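Local coordinates for De novo designed switch protein caging a hemagglutinin binder (sCageHA267_1S) (Synthetic construct, PDB 7CBC) that cages a hemagglutinin-binding domain against a designed six-helix bundle, probably as the switch of a modular biosensor, at residues L27-R32 with I68-K73. Sequence-based numbering, arbitrary orientation.
Sequences LEAMAR and IRRAEK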
# COMPACT_ATOMS: atom_id res chain seq x y z
N LEU A 27 -4.45 -4.03 1.72
CA LEU A 27 -4.30 -4.69 3.01
C LEU A 27 -5.46 -5.66 3.27
O LEU A 27 -5.24 -6.80 3.69
CB LEU A 27 -4.22 -3.65 4.12
CG LEU A 27 -3.96 -4.27 5.49
CD1 LEU A 27 -2.54 -4.80 5.51
CD2 LEU A 27 -4.18 -3.24 6.58
N GLU A 28 -6.69 -5.20 3.03
CA GLU A 28 -7.85 -6.07 3.20
C GLU A 28 -7.72 -7.33 2.36
O GLU A 28 -7.87 -8.45 2.87
CB GLU A 28 -9.13 -5.31 2.84
CG GLU A 28 -10.43 -5.97 3.31
CD GLU A 28 -10.96 -7.05 2.35
OE1 GLU A 28 -10.60 -7.03 1.15
OE2 GLU A 28 -11.73 -7.93 2.81
N ALA A 29 -7.43 -7.17 1.06
CA ALA A 29 -7.30 -8.31 0.17
C ALA A 29 -6.20 -9.25 0.62
O ALA A 29 -6.31 -10.47 0.45
CB ALA A 29 -7.02 -7.83 -1.25
N MSE A 30 -5.12 -8.70 1.18
CA MSE A 30 -4.03 -9.51 1.70
C MSE A 30 -4.49 -10.25 2.96
O MSE A 30 -4.09 -11.39 3.20
CB MSE A 30 -2.79 -8.64 1.98
CG MSE A 30 -1.58 -9.43 2.51
SE MSE A 30 -0.23 -8.27 3.34
CE MSE A 30 -1.10 -7.98 5.06
N ALA A 31 -5.35 -9.60 3.74
CA ALA A 31 -5.94 -10.29 4.89
C ALA A 31 -6.83 -11.44 4.43
O ALA A 31 -6.78 -12.53 5.00
CB ALA A 31 -6.74 -9.31 5.75
N ARG A 32 -7.62 -11.23 3.37
CA ARG A 32 -8.46 -12.30 2.87
C ARG A 32 -7.62 -13.45 2.33
O ARG A 32 -7.89 -14.62 2.64
CB ARG A 32 -9.41 -11.80 1.78
CG ARG A 32 -10.25 -10.59 2.17
CD ARG A 32 -11.42 -10.93 3.08
NE ARG A 32 -10.97 -11.26 4.43
CZ ARG A 32 -10.69 -10.37 5.37
NH1 ARG A 32 -10.81 -9.06 5.13
NH2 ARG A 32 -10.29 -10.79 6.56
N ILE A 68 -7.81 -11.49 -6.10
CA ILE A 68 -6.75 -10.76 -6.78
C ILE A 68 -7.32 -9.93 -7.93
O ILE A 68 -6.96 -8.76 -8.10
CB ILE A 68 -5.67 -11.75 -7.23
CG1 ILE A 68 -4.78 -12.12 -6.04
CG2 ILE A 68 -4.84 -11.19 -8.37
CD1 ILE A 68 -4.16 -13.48 -6.13
N ARG A 69 -8.24 -10.51 -8.70
CA ARG A 69 -8.85 -9.77 -9.80
C ARG A 69 -9.65 -8.57 -9.29
O ARG A 69 -9.68 -7.52 -9.95
CB ARG A 69 -9.73 -10.69 -10.64
CG ARG A 69 -10.53 -9.98 -11.72
CD ARG A 69 -11.74 -10.80 -12.19
NE ARG A 69 -12.88 -10.72 -11.27
CZ ARG A 69 -13.60 -9.62 -11.06
NH1 ARG A 69 -13.31 -8.49 -11.69
NH2 ARG A 69 -14.61 -9.64 -10.21
N ARG A 70 -10.28 -8.68 -8.13
CA ARG A 70 -11.01 -7.53 -7.62
C ARG A 70 -10.06 -6.49 -7.02
O ARG A 70 -10.34 -5.29 -7.08
CB ARG A 70 -12.07 -8.00 -6.62
CG ARG A 70 -12.57 -6.94 -5.68
CD ARG A 70 -12.87 -7.53 -4.32
NE ARG A 70 -11.66 -8.19 -3.83
CZ ARG A 70 -10.56 -7.56 -3.44
NH1 ARG A 70 -10.47 -6.21 -3.43
NH2 ARG A 70 -9.53 -8.30 -3.06
N ALA A 71 -8.92 -6.91 -6.47
CA ALA A 71 -7.90 -5.94 -6.05
C ALA A 71 -7.24 -5.25 -7.24
O ALA A 71 -6.88 -4.08 -7.15
CB ALA A 71 -6.83 -6.63 -5.18
N GLU A 72 -7.08 -5.95 -8.37
CA GLU A 72 -6.65 -5.27 -9.59
C GLU A 72 -7.65 -4.21 -10.03
O GLU A 72 -7.27 -3.19 -10.60
CB GLU A 72 -6.44 -6.28 -10.72
CG GLU A 72 -5.32 -7.24 -10.46
CD GLU A 72 -5.24 -8.36 -11.48
OE1 GLU A 72 -6.10 -8.44 -12.39
OE2 GLU A 72 -4.30 -9.18 -11.35
N LYS A 73 -8.94 -4.45 -9.76
CA LYS A 73 -9.98 -3.49 -10.10
C LYS A 73 -9.89 -2.24 -9.23
O LYS A 73 -10.09 -1.13 -9.72
CB LYS A 73 -11.36 -4.14 -9.95
CG LYS A 73 -12.56 -3.25 -10.29
CD LYS A 73 -12.62 -2.94 -11.78
CE LYS A 73 -14.00 -2.44 -12.21
NZ LYS A 73 -14.53 -1.35 -11.32
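In this designed six-helical bundle, the first two long helices, 3-46 and 50-93, form a hairpin, and residues 27-32 and 68-73 are where they pack side by side through small residues. A29 and A71 point their methyls at each other, CB to CB 4.1 Å, while their CA atoms lie 6.7 Å apart. Alanine suits both places because a single methyl bridges so narrow a gap and still gives apolar contact. A29 also packs on I67 of helix 50-93, and A71 touches L123 of helix 99-142, which ties the pair to a third helix.

R70 borders the alanine pair. Its CG stands anti to the backbone N (chi1 160°), and bends at chi2 and chi3 carry the guanidinium across to helix 3-46. There the edge of the group faces the A29 methyl, but the 3.1 Å from NH2 to A29 CB is shorter than normal contact, so the exact placement is doubtful. Arginine suits this border because its long aliphatic part can span the gap while the charged end probably stays near solvent.

On the facing helix, E28 and R32 stand one turn apart and form a salt bridge: R32 NH1 donates to E28 OE2 over 2.7 Å, nearly straight at 170°. The oxygen lies in the guanidinium plane, the donor above that of the carboxylate. R32 has a second acidic partner in E35. E28 OE1 remains 4.5 Å from R70 NH2, well out of that guanidinium's plane, so the two probably attract only through their charges. Methyl packing therefore joins the helices here, with perhaps a weak electrostatic supplement at its border.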